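Local coordinates for protein possible metal-dependent hydrolase (Veillonella parvula, PDB 3RPC) that probably hydrolyses a substrate not yet identified at a pair of zinc ions, as a member of the metallo-beta-lactamase superfamily, at residues A[42-45]-A[46-49]; A[55-58]-A[59-62]; A[70-74]-A[75-79]; A[93-96]-A[97-101]; A[228-231]-A[232-235]. All blocks are in the same frame, centred on the assembly; numbering follows the deposited sequence.

Contact 1: A[42-45]-A[46-49]; sequences TFNY and QQRM
Q46 folds its side chain back so that its amide lies flat over the ring of Y45. The two planes are only 7° from parallel, and CD of Q46 sits 3.8 Å above the ring plane, over its centre. Beyond it NE2 reaches CZ of Y45 at 3.7 Å, with the hydroxyl just past that. The glutamine chain reaches this place by bending at its second torsion (chi2 95°), which swings the amide round onto the aromatic face.

N44 and Q47 meet quite differently, as amides set at right angles. ND2 of N44 donates to OE1 of Q47 at 2.9 Å, the oxygen lying in the plane of the asparagine amide. Seen from Q47, the donor arrives in the carbonyl plane, on a lone pair. CB of Q47 also comes within 3.3 Å of ND2 of N44. The same ND2 has a second acceptor in the backbone O of N231, so this NH2 group has two acceptors, one within the turn and one on another loop.

Behind the side chains, N of Q47 bonds to O of N44 at 3.1 Å, approaching from above the carbonyl plane. That bond closes a type I beta turn from N44 to Q47, which overlaps a type II turn from T42 to Y45: a pair of overlapping beta turns in the surface loop between strand 22-26 and helix 58-62.

Contact 2: A[55-58]-A[59-62]; sequences PLSM and DDLL
M58 and L62, one helical turn apart, fit together at the side of the helix. The selenomethionine chain doubles back at its second and third torsions (chi2 64°, chi3 62°), laying the selenium against the leucine branch. Its CG meets CD1 of L62 at 3.8 Å, and SE lies 4.0 Å from CG of L62, so the leucine tip rests on the outer side of the bend, against CG and SE, with CE turned away.

On another side of the turn L56, just ahead of the helix, pushes its isobutyl end against the backbone of L61. CD1 of L56 comes 3.6 Å from N of L61, while CG is 4.0 Å from CB of L61, the two side chains crossing at about a right angle. Farther out, L30 and I10 pack against L61.

The cap sits at the start of the turn, beyond both apolar patches. OG of S57 takes the N-H of D60 at 3.2 Å, and O of S57 takes the N-H of L61 at 2.9 Å, nearly in line with its C=O bond. S57 is therefore the N-cap of helix 58-62. With D59 and D60 in the first turn, carboxylates gather where the helix dipole is positive, which would probably favour their negative charge.

Contact 3: A[70-74]-A[75-79]; sequences VTHTH and LDHWD. With ZN (zinc ion), chain E; ZN (zinc ion), chain F.
The rings of H72 and H77 touch while binding different zinc ions: CE1 of H72 stands 3.2 Å above the H77 ring, over its centre, with the planes inclined at 46°. H72 and H74 bind one zinc ion through NE2 and ND1, at 2.2 and 2.3 Å; D76 and H77 bind the other through OD2 and NE2. A water bridges the two metals, 2.0 Å from the first and 2.3 Å from the second, and gives a hydrogen bond to OD1 of D76. The aspartate thus holds the second zinc ion with one oxygen and the bridging water with the other. H132 and D168 complete the first site; the second also takes H226, D168 and a further, more distant water.

This is the HxHxDH motif of the metallo-beta-lactamase fold, lying in the loop between strand 67-69 and helix 80-85.

In the second shell, ND1 of H72 donates to OG1 of T71 in the plane of the imidazole, at 3.0 Å, which fixes the turn of the ring and leaves NE2 for the metal. D27 bonds to both OG1 of T71 and ND1 of H77, linking H77 directly, and H72 by way of T71, to one carboxylate. The backbone N of H77 bonds to O of H74 at 2.9 Å, tightening the loop.

Farther out, CG2 of V70 packs against CE3 of W78 at 3.7 Å. The indole runs out anti to its backbone N (chi1 -177°), past CG2 of T73, and NE1 bonds to Q106. Another water links O of T73 to O of W78.

Contact 4: A[93-96]-A[97-101]; sequences FVQN and TADKE
N96 caps the helix that follows it. Its OD1 takes the backbone N-H of D99 at 2.9 Å, nearly straight at 165°, while its backbone O takes the N-H of K100 at 3.1 Å. The first torsion of N96 (chi1 64°) places CG between the backbone N and the carbonyl carbon, turning the amide back over the first helical turn, where OD1 meets the D99 amide.

One direct hydrogen bond joins two side chains. NE2 of Q95 donates to OD2 of D99 at 3.0 Å, arriving from above the carboxylate plane, with amide and carboxylate turned 46° from each other. Q95 reaches there with its chain extended beyond CG, and the same nitrogen also bonds to O of D149.

Water bridges hold both oxygens of this carboxylate. One water gives a hydrogen bond to OD2 of D99 and accepts from N of Q95; another gives one to OD1 and accepts from ND2 of N96. D99 is thus tied to both residues before the helix.

The apolar share is small: CG2 of V94 lies 3.9 Å from CB of K100, the side chains crossing at about a right angle.

The contact turns strand 92-94 into helix 97-105 within a beta-alpha-beta unit completed by strand 111-113. V94 and K100 face that last strand, NZ of K100 bonds to O of V111, and OG1 of T97 bonds to E116 of the second subunit.

Contact 5: A[228-231]-A[232-235]; sequences DTVN and HTAT
V230 sends one methyl against H232 and T233. Starting from CB, which lies 4.1 Å from ND1 of H232, the branch leads to CG2, placed between the backbone N and the carbonyl carbon by the first torsion (chi1 -63° for CG1). CG2 meets the edge of the imidazole in its plane, 3.5 Å from ND1 and 3.6 Å from CE1 of H232, and also touches T233, 3.7 Å from its CG2. The other methyl, CG1, packs on D76 of the zinc-binding loop. A hydrocarbon thus faces ND1 of H232, a buried nitrogen that finds no polar partner in the model.

Polar links in this loop run mainly through water. One water joins N of V230 to OG1 of T233, another joins O of V230 to the same hydroxyl, and a third gives hydrogen bonds to O of N231 and O of T233. A fourth accepts from N of D228 and gives to the carbonyls of T233 and T235.

N231 turns to the neighbouring loop, where ND2 bonds to O of F43 and OG1 of T42, and OD1 to N of F39. The whole segment lies between strand 221-225 and helix 237-246, and D228 makes a salt bridge to R237 on that helix.

Overall arrangement
From the N terminus the five contacts follow in series, none nested or crossing. Contacts 1 and 2 both belong to the long excursion after strand 22-26: the first forms two overlapping turns, the second begins helix 58-62, and about 13 Å separates their nearest atoms. Contact 3 is the zinc-binding loop leaving strand 67-69, and contact 4 takes the next strand, 92-94, into its helix; V70 and F93 join them through a backbone bond. Contact 5 leaves the second sheet after strand 221-225 and returns to contact 1, with centres 8 Å apart. M49 on L75 and V230 on D76 bring contacts 1 and 5 against contact 3.

Contact 1: A[42-45]-A[46-49]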
loop_
_atom_site.group_PDB
_atom_site.type_symbol
_atom_site.label_atom_id
_atom_site.label_comp_id
_atom_site.label_asym_id
_atom_site.label_seq_id
_atom_site.Cartn_x
_atom_site.Cartn_y
_atom_site.Cartn_z
ATOM N N THR A 42 -20.195 -15.222 5.179
ATOM C CA THR A 42 -18.862 -15.807 5.280
ATOM C C THR A 42 -18.912 -17.304 5.551
ATOM O O THR A 42 -19.948 -17.858 5.917
ATOM C CB THR A 42 -18.009 -15.132 6.385
ATOM O OG1 THR A 42 -18.602 -15.358 7.671
ATOM C CG2 THR A 42 -17.871 -13.626 6.125
ATOM N N PHE A 43 -17.773 -17.952 5.343
ATOM C CA PHE A 43 -17.601 -19.363 5.647
ATOM C C PHE A 43 -18.108 -19.677 7.061
ATOM O O PHE A 43 -17.759 -18.992 8.028
ATOM C CB PHE A 43 -16.111 -19.694 5.494
ATOM C CG PHE A 43 -15.754 -21.137 5.748
ATOM C CD1 PHE A 43 -15.886 -22.086 4.743
ATOM C CD2 PHE A 43 -15.254 -21.536 6.968
ATOM C CE1 PHE A 43 -15.529 -23.405 4.967
ATOM C CE2 PHE A 43 -14.900 -22.856 7.207
ATOM C CZ PHE A 43 -15.041 -23.798 6.202
ATOM N N ASN A 44 -18.951 -20.695 7.179
ATOM C CA ASN A 44 -19.413 -21.171 8.482
ATOM C C ASN A 44 -20.152 -20.075 9.267
ATOM O O ASN A 44 -19.976 -19.951 10.479
ATOM C CB ASN A 44 -18.210 -21.689 9.285
ATOM C CG ASN A 44 -18.599 -22.382 10.579
ATOM O OD1 ASN A 44 -19.626 -23.050 10.667
ATOM N ND2 ASN A 44 -17.765 -22.214 11.601
ATOM N N TYR A 45 -20.975 -19.288 8.578
ATOM C CA TYR A 45 -21.635 -18.137 9.201
ATOM C C TYR A 45 -22.589 -18.530 10.323
ATOM O O TYR A 45 -22.937 -17.688 11.159
ATOM C CB TYR A 45 -22.367 -17.275 8.166
ATOM C CG TYR A 45 -23.552 -17.947 7.502
ATOM C CD1 TYR A 45 -24.816 -17.921 8.088
ATOM C CD2 TYR A 45 -23.413 -18.580 6.277
ATOM C CE1 TYR A 45 -25.900 -18.527 7.472
ATOM C CE2 TYR A 45 -24.488 -19.187 5.659
ATOM C CZ TYR A 45 -25.726 -19.155 6.257
ATOM O OH TYR A 45 -26.785 -19.764 5.624
ATOM N N GLN A 46 -23.010 -19.791 10.354
ATOM C CA GLN A 46 -23.948 -20.262 11.380
ATOM C C GLN A 46 -23.335 -20.278 12.779
ATOM O O GLN A 46 -24.049 -20.242 13.785
ATOM C CB GLN A 46 -24.477 -21.655 11.026
ATOM C CG GLN A 46 -25.305 -21.704 9.749
ATOM C CD GLN A 46 -24.494 -22.088 8.525
ATOM O OE1 GLN A 46 -23.269 -21.906 8.482
ATOM N NE2 GLN A 46 -25.176 -22.634 7.519
ATOM N N GLN A 47 -22.011 -20.325 12.842
ATOM C CA GLN A 47 -21.299 -20.450 14.103
ATOM C C GLN A 47 -21.136 -19.091 14.782
ATOM O O GLN A 47 -20.718 -18.113 14.156
ATOM C CB GLN A 47 -19.933 -21.096 13.860
ATOM C CG GLN A 47 -19.057 -21.211 15.095
ATOM C CD GLN A 47 -18.502 -22.611 15.266
ATOM O OE1 GLN A 47 -17.822 -23.136 14.380
ATOM N NE2 GLN A 47 -18.813 -23.237 16.398
ATOM N N ARG A 48 -21.481 -19.032 16.066
ATOM C CA ARG A 48 -21.330 -17.796 16.830
ATOM C C ARG A 48 -19.865 -17.563 17.198
ATOM O O ARG A 48 -19.050 -18.481 17.155
ATOM C CB ARG A 48 -22.217 -17.838 18.081
ATOM C CG ARG A 48 -23.710 -17.943 17.754
ATOM C CD ARG A 48 -24.605 -17.759 18.979
ATOM N NE ARG A 48 -24.406 -16.465 19.627
ATOM C CZ ARG A 48 -24.956 -15.328 19.219
ATOM N NH1 ARG A 48 -24.715 -14.203 19.884
ATOM N NH2 ARG A 48 -25.747 -15.304 18.156
HETATM N N MSE A 49 -19.536 -16.330 17.566
HETATM C CA MSE A 49 -18.150 -15.960 17.850
HETATM C C MSE A 49 -18.095 -14.896 18.934
HETATM O O MSE A 49 -19.073 -14.172 19.151
HETATM C CB MSE A 49 -17.466 -15.425 16.581
HETATM C CG MSE A 49 -18.262 -14.370 15.841
HETATM SE SE MSE A 49 -17.258 -13.533 14.389
HETATM C CE MSE A 49 -16.402 -12.128 15.430
#

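Contact 2: A[55-58]-A[59-62]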
loop_
_atom_site.group_PDB
_atom_site.type_symbol
_atom_site.label_atom_id
_atom_site.label_comp_id
_atom_site.label_asym_id
_atom_site.label_seq_id
_atom_site.Cartn_x
_atom_site.Cartn_y
_atom_site.Cartn_z
ATOM N N PRO A 55 -8.534 -16.492 27.711
ATOM C CA PRO A 55 -7.761 -17.441 28.527
ATOM C C PRO A 55 -7.326 -16.876 29.879
ATOM O O PRO A 55 -6.708 -17.601 30.667
ATOM C CB PRO A 55 -6.524 -17.692 27.664
ATOM C CG PRO A 55 -6.325 -16.382 26.960
ATOM C CD PRO A 55 -7.721 -15.909 26.624
ATOM N N LEU A 56 -7.635 -15.611 30.139
ATOM C CA LEU A 56 -7.284 -15.000 31.417
ATOM C C LEU A 56 -8.326 -13.970 31.810
ATOM O O LEU A 56 -9.128 -13.538 30.985
ATOM C CB LEU A 56 -5.890 -14.373 31.346
ATOM C CG LEU A 56 -5.681 -13.089 30.541
ATOM C CD1 LEU A 56 -4.229 -12.650 30.642
ATOM C CD2 LEU A 56 -6.089 -13.248 29.072
ATOM N N SER A 57 -8.330 -13.598 33.086
ATOM C CA SER A 57 -9.253 -12.584 33.583
ATOM C C SER A 57 -8.928 -11.225 32.983
ATOM O O SER A 57 -7.790 -10.954 32.586
ATOM C CB SER A 57 -9.171 -12.493 35.110
ATOM O OG SER A 57 -7.941 -11.902 35.486
HETATM N N MSE A 58 -9.933 -10.366 32.923
HETATM C CA MSE A 58 -9.745 -9.029 32.377
HETATM C C MSE A 58 -8.676 -8.270 33.163
HETATM O O MSE A 58 -7.889 -7.509 32.597
HETATM C CB MSE A 58 -11.067 -8.261 32.370
HETATM C CG MSE A 58 -10.991 -6.915 31.686
HETATM SE SE MSE A 58 -10.586 -7.021 29.779
HETATM C CE MSE A 58 -12.129 -8.023 29.190
ATOM N N ASP A 59 -8.638 -8.482 34.470
ATOM C CA ASP A 59 -7.624 -7.828 35.282
ATOM C C ASP A 59 -6.217 -8.217 34.849
ATOM O O ASP A 59 -5.346 -7.356 34.705
ATOM C CB ASP A 59 -7.809 -8.155 36.760
ATOM C CG ASP A 59 -6.700 -7.583 37.615
ATOM O OD1 ASP A 59 -6.672 -6.345 37.789
ATOM O OD2 ASP A 59 -5.855 -8.365 38.103
ATOM N N ASP A 60 -5.999 -9.513 34.640
ATOM C CA ASP A 60 -4.689 -9.998 34.220
ATOM C C ASP A 60 -4.377 -9.530 32.806
ATOM O O ASP A 60 -3.238 -9.193 32.491
ATOM C CB ASP A 60 -4.605 -11.523 34.324
ATOM C CG ASP A 60 -4.416 -11.996 35.756
ATOM O OD1 ASP A 60 -4.322 -13.222 35.976
ATOM O OD2 ASP A 60 -4.352 -11.136 36.662
ATOM N N LEU A 61 -5.397 -9.493 31.961
ATOM C CA LEU A 61 -5.204 -9.046 30.586
ATOM C C LEU A 61 -4.725 -7.600 30.565
ATOM O O LEU A 61 -3.779 -7.258 29.855
ATOM C CB LEU A 61 -6.504 -9.201 29.793
ATOM C CG LEU A 61 -6.463 -8.928 28.283
ATOM C CD1 LEU A 61 -7.588 -9.680 27.585
ATOM C CD2 LEU A 61 -6.546 -7.445 27.990
ATOM N N LEU A 62 -5.361 -6.744 31.359
ATOM C CA LEU A 62 -5.081 -5.316 31.265
ATOM C C LEU A 62 -3.899 -4.856 32.112
ATOM O O LEU A 62 -3.383 -3.763 31.900
ATOM C CB LEU A 62 -6.320 -4.508 31.658
ATOM C CG LEU A 62 -7.547 -4.663 30.760
ATOM C CD1 LEU A 62 -8.735 -3.935 31.368
ATOM C CD2 LEU A 62 -7.248 -4.155 29.359
#

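Contact 3: A[70-74]-A[75-79]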
loop_
_atom_site.group_PDB
_atom_site.type_symbol
_atom_site.label_atom_id
_atom_site.label_comp_id
_atom_site.label_asym_id
_atom_site.label_seq_id
_atom_site.Cartn_x
_atom_site.Cartn_y
_atom_site.Cartn_z
ATOM N N VAL A 70 -3.933 -0.808 17.284
ATOM C CA VAL A 70 -5.141 -1.252 16.608
ATOM C C VAL A 70 -4.880 -1.176 15.108
ATOM O O VAL A 70 -4.835 -0.086 14.530
ATOM C CB VAL A 70 -6.337 -0.357 16.999
ATOM C CG1 VAL A 70 -7.622 -0.855 16.360
ATOM C CG2 VAL A 70 -6.487 -0.318 18.524
ATOM N N THR A 71 -4.681 -2.335 14.478
ATOM C CA THR A 71 -4.291 -2.348 13.066
ATOM C C THR A 71 -5.422 -1.925 12.139
ATOM O O THR A 71 -5.175 -1.428 11.032
ATOM C CB THR A 71 -3.747 -3.713 12.613
ATOM O OG1 THR A 71 -4.780 -4.709 12.709
ATOM C CG2 THR A 71 -2.536 -4.112 13.445
ATOM N N HIS A 72 -6.649 -2.145 12.593
ATOM C CA HIS A 72 -7.866 -1.739 11.892
ATOM C C HIS A 72 -9.040 -2.008 12.812
ATOM O O HIS A 72 -8.880 -2.680 13.831
ATOM C CB HIS A 72 -8.030 -2.427 10.515
ATOM C CG HIS A 72 -8.210 -3.921 10.562
ATOM N ND1 HIS A 72 -7.336 -4.770 11.208
ATOM C CD2 HIS A 72 -9.138 -4.718 9.975
ATOM C CE1 HIS A 72 -7.717 -6.024 11.018
ATOM N NE2 HIS A 72 -8.817 -6.019 10.287
ATOM N N THR A 73 -10.213 -1.498 12.461
ATOM C CA THR A 73 -11.329 -1.536 13.402
ATOM C C THR A 73 -12.418 -2.544 13.044
ATOM O O THR A 73 -13.569 -2.392 13.446
ATOM C CB THR A 73 -11.925 -0.141 13.640
ATOM O OG1 THR A 73 -12.345 0.423 12.393
ATOM C CG2 THR A 73 -10.886 0.757 14.291
ATOM N N HIS A 74 -12.054 -3.585 12.302
ATOM C CA HIS A 74 -12.943 -4.732 12.183
ATOM C C HIS A 74 -13.243 -5.273 13.587
ATOM O O HIS A 74 -12.389 -5.231 14.475
ATOM C CB HIS A 74 -12.311 -5.833 11.329
ATOM C CG HIS A 74 -12.482 -5.622 9.858
ATOM N ND1 HIS A 74 -11.847 -6.404 8.918
ATOM C CD2 HIS A 74 -13.226 -4.728 9.166
ATOM C CE1 HIS A 74 -12.187 -5.995 7.708
ATOM N NE2 HIS A 74 -13.025 -4.980 7.830
ATOM N N LEU A 75 -14.452 -5.798 13.759
ATOM C CA LEU A 75 -14.925 -6.308 15.048
ATOM C C LEU A 75 -13.931 -7.229 15.739
ATOM O O LEU A 75 -13.748 -7.150 16.963
ATOM C CB LEU A 75 -16.264 -7.030 14.868
ATOM C CG LEU A 75 -16.901 -7.652 16.112
ATOM C CD1 LEU A 75 -17.217 -6.563 17.111
ATOM C CD2 LEU A 75 -18.158 -8.419 15.743
ATOM N N ASP A 76 -13.312 -8.126 14.976
ATOM C CA ASP A 76 -12.429 -9.129 15.559
ATOM C C ASP A 76 -11.038 -8.590 15.888
ATOM O O ASP A 76 -10.138 -9.363 16.224
ATOM C CB ASP A 76 -12.352 -10.392 14.686
ATOM C CG ASP A 76 -11.805 -10.113 13.302
ATOM O OD1 ASP A 76 -12.319 -9.187 12.642
ATOM O OD2 ASP A 76 -10.873 -10.843 12.870
ATOM N N HIS A 77 -10.882 -7.264 15.803
ATOM C CA HIS A 77 -9.654 -6.577 16.209
ATOM C C HIS A 77 -9.901 -5.398 17.156
ATOM O O HIS A 77 -8.956 -4.831 17.692
ATOM C CB HIS A 77 -8.894 -6.100 14.967
ATOM C CG HIS A 77 -8.491 -7.224 14.076
ATOM N ND1 HIS A 77 -7.199 -7.694 14.008
ATOM C CD2 HIS A 77 -9.226 -8.015 13.262
ATOM C CE1 HIS A 77 -7.153 -8.720 13.178
ATOM N NE2 HIS A 77 -8.368 -8.932 12.711
ATOM N N TRP A 78 -11.166 -5.036 17.344
ATOM C CA TRP A 78 -11.527 -3.857 18.128
ATOM C C TRP A 78 -13.021 -3.927 18.391
ATOM O O TRP A 78 -13.830 -3.752 17.474
ATOM C CB TRP A 78 -11.188 -2.565 17.367
ATOM C CG TRP A 78 -11.475 -1.300 18.133
ATOM C CD1 TRP A 78 -12.443 -0.375 17.862
ATOM C CD2 TRP A 78 -10.779 -0.828 19.288
ATOM N NE1 TRP A 78 -12.393 0.647 18.786
ATOM C CE2 TRP A 78 -11.380 0.388 19.674
ATOM C CE3 TRP A 78 -9.711 -1.325 20.041
ATOM C CZ2 TRP A 78 -10.940 1.120 20.782
ATOM C CZ3 TRP A 78 -9.277 -0.604 21.139
ATOM C CH2 TRP A 78 -9.893 0.608 21.499
ATOM N N ASP A 79 -13.405 -4.221 19.627
ATOM C CA ASP A 79 -14.826 -4.437 19.894
ATOM C C ASP A 79 -15.338 -3.618 21.074
ATOM O O ASP A 79 -14.557 -2.960 21.771
ATOM C CB ASP A 79 -15.153 -5.936 20.056
ATOM C CG ASP A 79 -14.657 -6.522 21.368
ATOM O OD1 ASP A 79 -13.680 -6.000 21.955
ATOM O OD2 ASP A 79 -15.251 -7.542 21.794
HETATM ZN ZN ZN E . -9.944 -7.693 9.306
HETATM ZN ZN ZN F . -9.201 -10.326 11.214
HETATM O O HOH W 1 -15.009 -2.151 15.755
HETATM O O HOH W 2 -10.922 -8.972 10.498
HETATM O O HOH W 3 -10.145 -11.761 9.312
#

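Contact 4: A[93-96]-A[97-101]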
loop_
_atom_site.group_PDB
_atom_site.type_symbol
_atom_site.label_atom_id
_atom_site.label_comp_id
_atom_site.label_asym_id
_atom_site.label_seq_id
_atom_site.Cartn_x
_atom_site.Cartn_y
_atom_site.Cartn_z
ATOM N N PHE A 93 -2.476 3.399 19.121
ATOM C CA PHE A 93 -1.839 3.612 17.828
ATOM C C PHE A 93 -2.755 3.062 16.751
ATOM O O PHE A 93 -3.236 1.941 16.864
ATOM C CB PHE A 93 -0.482 2.902 17.795
ATOM C CG PHE A 93 0.545 3.556 18.677
ATOM C CD1 PHE A 93 1.317 4.597 18.198
ATOM C CD2 PHE A 93 0.735 3.123 19.978
ATOM C CE1 PHE A 93 2.254 5.218 19.007
ATOM C CE2 PHE A 93 1.677 3.739 20.799
ATOM C CZ PHE A 93 2.440 4.782 20.308
ATOM N N VAL A 94 -3.004 3.864 15.723
ATOM C CA VAL A 94 -3.953 3.506 14.678
ATOM C C VAL A 94 -3.369 3.786 13.293
ATOM O O VAL A 94 -2.308 4.395 13.171
ATOM C CB VAL A 94 -5.287 4.271 14.850
ATOM C CG1 VAL A 94 -5.902 3.979 16.219
ATOM C CG2 VAL A 94 -5.079 5.779 14.652
ATOM N N GLN A 95 -4.051 3.316 12.249
ATOM C CA GLN A 95 -3.491 3.360 10.889
ATOM C C GLN A 95 -3.786 4.616 10.078
ATOM O O GLN A 95 -3.069 4.923 9.131
ATOM C CB GLN A 95 -3.966 2.139 10.077
ATOM C CG GLN A 95 -5.428 2.216 9.688
ATOM C CD GLN A 95 -5.908 1.022 8.876
ATOM O OE1 GLN A 95 -5.147 0.412 8.118
ATOM N NE2 GLN A 95 -7.184 0.701 9.017
ATOM N N ASN A 96 -4.839 5.345 10.433
ATOM C CA ASN A 96 -5.279 6.447 9.593
ATOM C C ASN A 96 -6.231 7.366 10.353
ATOM O O ASN A 96 -6.598 7.086 11.496
ATOM C CB ASN A 96 -5.897 5.939 8.277
ATOM C CG ASN A 96 -7.166 5.122 8.484
ATOM O OD1 ASN A 96 -7.841 5.238 9.507
ATOM N ND2 ASN A 96 -7.490 4.275 7.506
ATOM N N THR A 97 -6.609 8.463 9.712
ATOM C CA THR A 97 -7.461 9.457 10.354
ATOM C C THR A 97 -8.858 8.907 10.662
ATOM O O THR A 97 -9.431 9.223 11.705
ATOM C CB THR A 97 -7.563 10.723 9.494
ATOM O OG1 THR A 97 -6.253 11.284 9.354
ATOM C CG2 THR A 97 -8.486 11.748 10.160
ATOM N N ALA A 98 -9.408 8.094 9.765
ATOM C CA ALA A 98 -10.754 7.561 9.980
ATOM C C ALA A 98 -10.819 6.737 11.262
ATOM O O ALA A 98 -11.761 6.862 12.052
ATOM C CB ALA A 98 -11.202 6.730 8.789
ATOM N N ASP A 99 -9.809 5.900 11.470
ATOM C CA ASP A 99 -9.756 5.080 12.672
ATOM C C ASP A 99 -9.515 5.958 13.900
ATOM O O ASP A 99 -10.081 5.699 14.959
ATOM C CB ASP A 99 -8.693 3.979 12.552
ATOM C CG ASP A 99 -9.115 2.849 11.612
ATOM O OD1 ASP A 99 -10.166 2.964 10.937
ATOM O OD2 ASP A 99 -8.372 1.852 11.525
ATOM N N LYS A 100 -8.681 6.986 13.769
ATOM C CA LYS A 100 -8.474 7.907 14.885
ATOM C C LYS A 100 -9.789 8.577 15.256
ATOM O O LYS A 100 -10.134 8.676 16.434
ATOM C CB LYS A 100 -7.402 8.967 14.586
ATOM C CG LYS A 100 -7.345 10.050 15.670
ATOM C CD LYS A 100 -6.044 10.813 15.652
ATOM C CE LYS A 100 -6.063 11.917 16.717
ATOM N NZ LYS A 100 -4.730 12.555 16.876
ATOM N N GLU A 101 -10.535 9.029 14.257
ATOM C CA GLU A 101 -11.793 9.718 14.541
ATOM C C GLU A 101 -12.770 8.787 15.231
ATOM O O GLU A 101 -13.455 9.177 16.189
ATOM C CB GLU A 101 -12.403 10.289 13.266
ATOM C CG GLU A 101 -11.644 11.499 12.730
ATOM C CD GLU A 101 -12.176 11.977 11.395
ATOM O OE1 GLU A 101 -13.099 11.331 10.855
ATOM O OE2 GLU A 101 -11.668 12.997 10.885
HETATM O O HOH W 4 -6.252 1.723 13.012
HETATM O O HOH W 5 -10.096 2.947 7.875
#

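Contact 5: A[228-231]-A[232-235]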
loop_
_atom_site.group_PDB
_atom_site.type_symbol
_atom_site.label_atom_id
_atom_site.label_comp_id
_atom_site.label_asym_id
_atom_site.label_seq_id
_atom_site.Cartn_x
_atom_site.Cartn_y
_atom_site.Cartn_z
ATOM N N ASP A 228 -9.059 -20.307 15.372
ATOM C CA ASP A 228 -9.904 -20.996 16.343
ATOM C C ASP A 228 -10.750 -20.030 17.180
ATOM O O ASP A 228 -11.048 -20.319 18.346
ATOM C CB ASP A 228 -9.052 -21.870 17.276
ATOM C CG ASP A 228 -8.229 -22.931 16.539
ATOM O OD1 ASP A 228 -8.392 -23.107 15.326
ATOM O OD2 ASP A 228 -7.402 -23.593 17.206
ATOM N N THR A 229 -11.151 -18.903 16.602
ATOM C CA THR A 229 -11.915 -17.900 17.346
ATOM C C THR A 229 -13.126 -17.374 16.573
ATOM O O THR A 229 -14.264 -17.476 17.052
ATOM C CB THR A 229 -11.030 -16.709 17.760
ATOM O OG1 THR A 229 -9.854 -17.192 18.420
ATOM C CG2 THR A 229 -11.798 -15.776 18.711
ATOM N N VAL A 230 -12.892 -16.788 15.400
ATOM C CA VAL A 230 -14.003 -16.286 14.598
ATOM C C VAL A 230 -14.553 -17.411 13.725
ATOM O O VAL A 230 -13.926 -18.466 13.588
ATOM C CB VAL A 230 -13.641 -15.030 13.755
ATOM C CG1 VAL A 230 -13.272 -13.854 14.671
ATOM C CG2 VAL A 230 -12.520 -15.308 12.756
ATOM N N ASN A 231 -15.737 -17.202 13.163
ATOM C CA ASN A 231 -16.425 -18.291 12.479
ATOM C C ASN A 231 -15.817 -18.663 11.139
ATOM O O ASN A 231 -15.872 -19.834 10.748
ATOM C CB ASN A 231 -17.898 -17.960 12.263
ATOM C CG ASN A 231 -18.085 -16.766 11.358
ATOM O OD1 ASN A 231 -17.935 -15.629 11.792
ATOM N ND2 ASN A 231 -18.392 -17.013 10.084
ATOM N N HIS A 232 -15.271 -17.678 10.425
ATOM C CA HIS A 232 -14.936 -17.887 9.014
ATOM C C HIS A 232 -13.484 -18.248 8.712
ATOM O O HIS A 232 -13.122 -18.410 7.550
ATOM C CB HIS A 232 -15.402 -16.710 8.141
ATOM C CG HIS A 232 -14.771 -15.393 8.480
ATOM N ND1 HIS A 232 -14.245 -15.111 9.723
ATOM C CD2 HIS A 232 -14.603 -14.271 7.739
ATOM C CE1 HIS A 232 -13.773 -13.875 9.731
ATOM N NE2 HIS A 232 -13.981 -13.342 8.541
ATOM N N THR A 233 -12.670 -18.409 9.750
ATOM C CA THR A 233 -11.289 -18.833 9.562
ATOM C C THR A 233 -11.249 -20.342 9.297
ATOM O O THR A 233 -11.393 -21.162 10.224
ATOM C CB THR A 233 -10.406 -18.429 10.755
ATOM O OG1 THR A 233 -11.131 -18.598 11.988
ATOM C CG2 THR A 233 -10.048 -16.975 10.636
ATOM N N ALA A 234 -11.071 -20.687 8.026
ATOM C CA ALA A 234 -11.178 -22.059 7.546
ATOM C C ALA A 234 -9.934 -22.892 7.808
ATOM O O ALA A 234 -9.928 -24.096 7.564
ATOM C CB ALA A 234 -11.494 -22.044 6.064
ATOM N N THR A 235 -8.885 -22.254 8.310
ATOM C CA THR A 235 -7.658 -22.952 8.670
ATOM C C THR A 235 -7.469 -22.847 10.181
ATOM O O THR A 235 -7.392 -21.741 10.732
ATOM C CB THR A 235 -6.451 -22.360 7.949
ATOM O OG1 THR A 235 -6.584 -22.607 6.538
ATOM C CG2 THR A 235 -5.149 -22.976 8.462
HETATM O O HOH W 6 -9.274 -20.926 12.558
HETATM O O HOH W 7 -10.192 -17.310 14.348
HETATM O O HOH W 8 -12.039 -20.443 13.626
HETATM O O HOH W 9 -14.172 -22.013 10.597
#